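Local coordinates for transcriptional regulator (PDB 7DWM), which binds the autoinducer 3,5-dimethylpyrazin-2-ol in a PAS-type domain and, as a phage-encoded LuxR-type transcriptional regulator, probably binds DNA to control gene expression, at residues Ser35-Ala40 and Thr120-Gln125; Leu58-Met63 and Asp72-Gln77. All blocks are in the same frame, centred on the assembly; numbering follows the deposited sequence.

Contact 1: Ser35-Ala40 and Thr120-Gln125; sequences SVFIYA and TIFHGQ. With A1U (3,5-dimethylpyrazin-2-ol), chain C.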
loop_
_atom_site.group_PDB
_atom_site.type_symbol
_atom_site.label_atom_id
_atom_site.label_comp_id
_atom_site.label_asym_id
_atom_site.label_seq_id
_atom_site.Cartn_x
_atom_site.Cartn_y
_atom_site.Cartn_z
ATOM N N SER A 35 -16.278 19.713 -7.442
ATOM C CA SER A 35 -16.412 18.259 -7.336
ATOM C C SER A 35 -17.399 17.682 -8.344
ATOM O O SER A 35 -18.008 16.634 -8.097
ATOM C CB SER A 35 -16.813 17.847 -5.915
ATOM O OG SER A 35 -17.423 16.566 -5.912
ATOM N N VAL A 36 -17.574 18.342 -9.485
ATOM C CA VAL A 36 -18.449 17.859 -10.543
ATOM C C VAL A 36 -17.636 17.045 -11.542
ATOM O O VAL A 36 -16.554 17.467 -11.968
ATOM C CB VAL A 36 -19.167 19.033 -11.229
ATOM C CG1 VAL A 36 -20.318 18.545 -12.058
ATOM C CG2 VAL A 36 -19.667 20.020 -10.186
ATOM N N PHE A 37 -18.158 15.877 -11.920
ATOM C CA PHE A 37 -17.449 14.951 -12.797
ATOM C C PHE A 37 -17.133 15.594 -14.144
ATOM O O PHE A 37 -17.999 16.232 -14.750
ATOM C CB PHE A 37 -18.300 13.699 -13.032
ATOM C CG PHE A 37 -18.193 12.661 -11.952
ATOM C CD1 PHE A 37 -19.122 11.636 -11.870
ATOM C CD2 PHE A 37 -17.161 12.699 -11.030
ATOM C CE1 PHE A 37 -19.029 10.672 -10.880
ATOM C CE2 PHE A 37 -17.064 11.738 -10.043
ATOM C CZ PHE A 37 -17.998 10.728 -9.967
ATOM N N ILE A 38 -15.902 15.437 -14.627
ATOM C CA ILE A 38 -15.603 15.742 -16.021
ATOM C C ILE A 38 -15.504 14.467 -16.853
ATOM O O ILE A 38 -15.972 14.424 -17.991
ATOM C CB ILE A 38 -14.340 16.619 -16.179
ATOM C CG1 ILE A 38 -14.540 18.022 -15.576
ATOM C CG2 ILE A 38 -13.960 16.728 -17.673
ATOM C CD1 ILE A 38 -14.144 18.204 -14.184
ATOM N N TYR A 39 -14.905 13.415 -16.303
ATOM C CA TYR A 39 -14.947 12.116 -16.957
ATOM C C TYR A 39 -14.709 11.021 -15.928
ATOM O O TYR A 39 -14.078 11.245 -14.892
ATOM C CB TYR A 39 -13.912 11.993 -18.080
ATOM C CG TYR A 39 -13.952 10.636 -18.744
ATOM C CD1 TYR A 39 -12.959 9.691 -18.500
ATOM C CD2 TYR A 39 -15.001 10.286 -19.586
ATOM C CE1 TYR A 39 -13.007 8.430 -19.087
ATOM C CE2 TYR A 39 -15.056 9.041 -20.186
ATOM C CZ TYR A 39 -14.057 8.117 -19.938
ATOM O OH TYR A 39 -14.109 6.883 -20.544
ATOM N N ALA A 40 -15.229 9.835 -16.236
ATOM C CA ALA A 40 -14.956 8.624 -15.480
ATOM C C ALA A 40 -15.065 7.462 -16.451
ATOM O O ALA A 40 -16.026 7.390 -17.222
ATOM C CB ALA A 40 -15.931 8.448 -14.310
ATOM N N THR A 120 -9.469 17.458 -9.298
ATOM C CA THR A 120 -8.769 16.306 -8.752
ATOM C C THR A 120 -8.899 15.124 -9.696
ATOM O O THR A 120 -9.857 15.026 -10.469
ATOM C CB THR A 120 -9.305 15.894 -7.369
ATOM O OG1 THR A 120 -10.651 15.421 -7.492
ATOM C CG2 THR A 120 -9.273 17.058 -6.388
ATOM N N ILE A 121 -7.918 14.225 -9.618
ATOM C CA ILE A 121 -7.955 12.917 -10.261
ATOM C C ILE A 121 -8.109 11.883 -9.159
ATOM O O ILE A 121 -7.488 12.002 -8.096
ATOM C CB ILE A 121 -6.688 12.626 -11.095
ATOM C CG1 ILE A 121 -6.247 13.849 -11.904
ATOM C CG2 ILE A 121 -6.868 11.392 -11.983
ATOM C CD1 ILE A 121 -5.070 14.563 -11.300
ATOM N N PHE A 122 -8.953 10.882 -9.396
ATOM C CA PHE A 122 -9.152 9.798 -8.452
ATOM C C PHE A 122 -8.889 8.471 -9.148
ATOM O O PHE A 122 -9.305 8.254 -10.298
ATOM C CB PHE A 122 -10.567 9.824 -7.827
ATOM C CG PHE A 122 -11.686 9.618 -8.813
ATOM C CD1 PHE A 122 -12.386 10.700 -9.317
ATOM C CD2 PHE A 122 -12.063 8.341 -9.207
ATOM C CE1 PHE A 122 -13.417 10.517 -10.217
ATOM C CE2 PHE A 122 -13.088 8.155 -10.110
ATOM C CZ PHE A 122 -13.772 9.243 -10.611
ATOM N N HIS A 123 -8.159 7.607 -8.440
ATOM C CA HIS A 123 -7.813 6.259 -8.869
ATOM C C HIS A 123 -8.341 5.278 -7.817
ATOM O O HIS A 123 -7.861 5.311 -6.664
ATOM C CB HIS A 123 -6.307 6.109 -9.067
ATOM C CG HIS A 123 -5.881 4.740 -9.502
ATOM N ND1 HIS A 123 -4.617 4.245 -9.265
ATOM C CD2 HIS A 123 -6.549 3.765 -10.163
ATOM C CE1 HIS A 123 -4.524 3.022 -9.759
ATOM N NE2 HIS A 123 -5.683 2.708 -10.309
ATOM N N GLY A 124 -9.282 4.465 -8.186
ATOM C CA GLY A 124 -9.855 3.456 -7.299
ATOM C C GLY A 124 -9.225 2.094 -7.553
ATOM O O GLY A 124 -9.112 1.661 -8.700
ATOM N N GLN A 125 -8.819 1.437 -6.470
ATOM C CA GLN A 125 -8.192 0.122 -6.550
ATOM C C GLN A 125 -8.949 -0.868 -5.675
ATOM O O GLN A 125 -9.161 -0.616 -4.485
ATOM C CB GLN A 125 -6.722 0.183 -6.118
ATOM C CG GLN A 125 -5.921 1.301 -6.767
ATOM C CD GLN A 125 -4.426 1.079 -6.661
ATOM O OE1 GLN A 125 -3.692 1.936 -6.168
ATOM N NE2 GLN A 125 -3.965 -0.078 -7.123
HETATM C CAB A1U C . -15.498 7.202 -3.518
HETATM C CAC A1U C . -16.080 6.755 -4.730
HETATM C CAE A1U C . -15.381 8.739 -5.765
HETATM C CAF A1U C . -14.834 9.102 -4.516
HETATM C CAG A1U C . -16.769 5.419 -4.775
HETATM C CAH A1U C . -15.289 9.612 -6.980
HETATM N NAA A1U C . -14.863 8.397 -3.386
HETATM N NAD A1U C . -16.003 7.547 -5.840
HETATM O OAI A1U C . -14.193 10.356 -4.486
#
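F122 and F37 meet beside a methyl group of the bound 3,5-dimethylpyrazin-2-ol, joining strand 119-126 to strand 37-40, at one edge of the sheet within this chain. From CB, which points toward 35-40, F122 turns its CG into the niche between its own backbone N and carbonyl carbon (chi1 63°), and the ring reaches toward F37 and A40. All six ring carbons lie about equally far from ligand methyl CAH, which sits over the centre of one face, 3.7 Å above the plane, as a CH-pi contact. Farther out, F122 CE1 comes within 3.8 Å of F37 CE2, and at the tip F122 CZ is 4.4 Å from A40 CB, which lies at the ring edge near its plane. The two phenyl rings are oblique, their planes 38° apart and their centroids separated by 6.0 Å. F37 meets the methyl differently: CAH lies near the plane of that ring, at its edge, with CE2 4.1 Å from it. F44 touches both rings, while F105 packs on F122. With no hydrogen bond between the two segments, the contact is wholly apolar; within it the methyl meets only aromatic carbon, a surface suited to it, although the acid D60 approaches the same methyl from outside.

Contact 2: Leu58-Met63 and Asp72-Gln77; sequences LTDADM and DSFQAQ. With A1U (3,5-dimethylpyrazin-2-ol), chain C.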
loop_
_atom_site.group_PDB
_atom_site.type_symbol
_atom_site.label_atom_id
_atom_site.label_comp_id
_atom_site.label_asym_id
_atom_site.label_seq_id
_atom_site.Cartn_x
_atom_site.Cartn_y
_atom_site.Cartn_z
ATOM N N LEU A 58 -22.380 15.596 -13.035
ATOM C CA LEU A 58 -23.134 15.558 -11.757
ATOM C C LEU A 58 -22.158 15.535 -10.586
ATOM O O LEU A 58 -20.942 15.549 -10.826
ATOM C CB LEU A 58 -24.015 14.312 -11.730
ATOM C CG LEU A 58 -23.901 13.441 -12.969
ATOM C CD1 LEU A 58 -22.503 12.875 -13.078
ATOM C CD2 LEU A 58 -24.926 12.330 -12.925
ATOM N N THR A 59 -22.701 15.563 -9.370
ATOM C CA THR A 59 -21.891 15.482 -8.135
ATOM C C THR A 59 -21.766 14.015 -7.723
ATOM O O THR A 59 -22.278 13.148 -8.437
ATOM C CB THR A 59 -22.552 16.268 -7.004
ATOM O OG1 THR A 59 -23.935 15.943 -7.071
ATOM C CG2 THR A 59 -22.379 17.760 -7.147
ATOM N N ASP A 60 -21.133 13.750 -6.586
ATOM C CA ASP A 60 -20.953 12.364 -6.173
ATOM C C ASP A 60 -22.264 11.703 -5.771
ATOM O O ASP A 60 -22.329 10.471 -5.705
ATOM C CB ASP A 60 -19.928 12.278 -5.046
ATOM C CG ASP A 60 -18.508 12.225 -5.567
ATOM O OD1 ASP A 60 -18.227 11.361 -6.424
ATOM O OD2 ASP A 60 -17.674 13.042 -5.124
ATOM N N ALA A 61 -23.309 12.489 -5.513
ATOM C CA ALA A 61 -24.637 11.944 -5.240
ATOM C C ALA A 61 -25.182 11.441 -6.569
ATOM O O ALA A 61 -26.053 12.038 -7.207
ATOM C CB ALA A 61 -25.549 12.992 -4.626
ATOM N N ASP A 62 -24.649 10.305 -6.986
ATOM C CA ASP A 62 -24.924 9.761 -8.306
ATOM C C ASP A 62 -26.243 8.999 -8.286
ATOM O O ASP A 62 -27.014 9.068 -7.324
ATOM C CB ASP A 62 -23.778 8.857 -8.751
ATOM C CG ASP A 62 -22.617 9.628 -9.361
ATOM O OD1 ASP A 62 -22.539 9.655 -10.604
ATOM O OD2 ASP A 62 -21.792 10.198 -8.611
ATOM N N MET A 63 -26.492 8.268 -9.371
ATOM C CA MET A 63 -27.671 7.434 -9.548
ATOM C C MET A 63 -27.297 6.022 -9.090
ATOM O O MET A 63 -26.139 5.613 -9.223
ATOM C CB MET A 63 -28.102 7.392 -11.020
ATOM C CG MET A 63 -28.233 8.695 -11.812
ATOM S SD MET A 63 -29.878 9.332 -12.159
ATOM C CE MET A 63 -29.940 8.785 -13.871
ATOM N N ASP A 72 -21.310 13.844 0.070
ATOM C CA ASP A 72 -20.874 14.971 0.880
ATOM C C ASP A 72 -19.414 14.820 1.293
ATOM O O ASP A 72 -18.554 15.619 0.901
ATOM C CB ASP A 72 -21.801 15.081 2.100
ATOM C CG ASP A 72 -21.266 16.001 3.177
ATOM O OD1 ASP A 72 -21.848 17.090 3.363
ATOM O OD2 ASP A 72 -20.295 15.625 3.868
ATOM N N SER A 73 -19.084 13.729 1.981
ATOM C CA SER A 73 -17.749 13.659 2.555
ATOM C C SER A 73 -16.707 13.406 1.473
ATOM O O SER A 73 -15.579 13.908 1.578
ATOM C CB SER A 73 -17.688 12.567 3.624
ATOM O OG SER A 73 -17.131 11.377 3.104
ATOM N N PHE A 74 -17.109 12.744 0.378
ATOM C CA PHE A 74 -16.241 12.673 -0.792
ATOM C C PHE A 74 -15.754 14.062 -1.172
ATOM O O PHE A 74 -14.543 14.326 -1.206
ATOM C CB PHE A 74 -16.984 12.047 -1.973
ATOM C CG PHE A 74 -17.346 10.596 -1.790
ATOM C CD1 PHE A 74 -16.919 9.874 -0.687
ATOM C CD2 PHE A 74 -18.106 9.947 -2.750
ATOM C CE1 PHE A 74 -17.256 8.534 -0.541
ATOM C CE2 PHE A 74 -18.447 8.611 -2.613
ATOM C CZ PHE A 74 -18.021 7.903 -1.505
ATOM N N GLN A 75 -16.693 14.988 -1.403
ATOM C CA GLN A 75 -16.286 16.300 -1.885
ATOM C C GLN A 75 -15.398 16.997 -0.867
ATOM O O GLN A 75 -14.508 17.762 -1.254
ATOM C CB GLN A 75 -17.501 17.152 -2.277
ATOM C CG GLN A 75 -18.358 17.687 -1.155
ATOM C CD GLN A 75 -19.822 17.801 -1.553
ATOM O OE1 GLN A 75 -20.245 17.241 -2.565
ATOM N NE2 GLN A 75 -20.603 18.508 -0.746
ATOM N N ALA A 76 -15.608 16.741 0.430
ATOM C CA ALA A 76 -14.734 17.360 1.421
ATOM C C ALA A 76 -13.290 16.950 1.175
ATOM O O ALA A 76 -12.397 17.803 1.068
ATOM C CB ALA A 76 -15.178 16.985 2.833
ATOM N N GLN A 77 -13.057 15.644 1.005
ATOM C CA GLN A 77 -11.736 15.173 0.614
ATOM C C GLN A 77 -11.278 15.909 -0.636
ATOM O O GLN A 77 -10.162 16.439 -0.691
ATOM C CB GLN A 77 -11.767 13.660 0.382
ATOM C CG GLN A 77 -12.447 12.864 1.493
ATOM C CD GLN A 77 -12.991 11.529 1.013
ATOM O OE1 GLN A 77 -12.906 11.198 -0.170
ATOM N NE2 GLN A 77 -13.557 10.754 1.934
HETATM C CAB A1U C . -15.498 7.202 -3.518
HETATM C CAC A1U C . -16.080 6.755 -4.730
HETATM C CAE A1U C . -15.381 8.739 -5.765
HETATM C CAF A1U C . -14.834 9.102 -4.516
HETATM C CAG A1U C . -16.769 5.419 -4.775
HETATM C CAH A1U C . -15.289 9.612 -6.980
HETATM N NAA A1U C . -14.863 8.397 -3.386
HETATM N NAD A1U C . -16.003 7.547 -5.840
HETATM O OAI A1U C . -14.193 10.356 -4.486
#
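The carboxylate of D60 is set against the edge of the F74 ring in a buried contact, its plane 89° from that of the ring. D60 CG lies in the ring plane, 3.6 Å from F74 CD2, and D60 OD2 approaches F74 CB at 3.4 Å. No hydrogen bond joins the two segments: OD2 forms a salt bridge with K31, and the backbone N of Q75 is too distant to bond to it. D60 OD1 points the other way, to the ligand, and meets methyl CAH at 3.5 Å. Helix 71-80 presents F74 with CG anti to the carbonyl carbon (chi1 -67°), which puts a face of the ring against the pyrazine. Ligand nitrogen NAA lies over the ring centre, 3.4 Å above the plane, while CAB comes closest to the outer end of the ring, 3.3 Å from F74 CZ. One aromatic residue thus serves two partners, giving a face to the heterocycle and an edge to the acid. The slightly positive C-H rim is probably a mildly favourable setting for the carboxylate, although its nearest oxygen, OD2, touches CB and not a ring C-H. K31 probably helps to keep D60 ionised in this buried setting, so that the loop 58-63 places an acidic group at the pocket wall next to the aromatic face supplied by the helix.

In the fold
Both contacts are buried parts of the PAS fold and close on the same ligand, their centres about 11 Å apart. Contact 1 joins two strands of the antiparallel sheet that are not neighbours, since strand 28-32 runs between them; contact 2, nested along the chain within the loop that contact 1 closes, joins a loop to a helix. Where contact 1 is entirely hydrocarbon, contact 2 brings in a charged group, D60, whose K31 partner belongs to that intervening strand. The two also touch directly: F37 N probably hydrogen-bonds to L58 O at 3.0 Å, and F37 CZ packs on D60 OD1 at 3.6 Å.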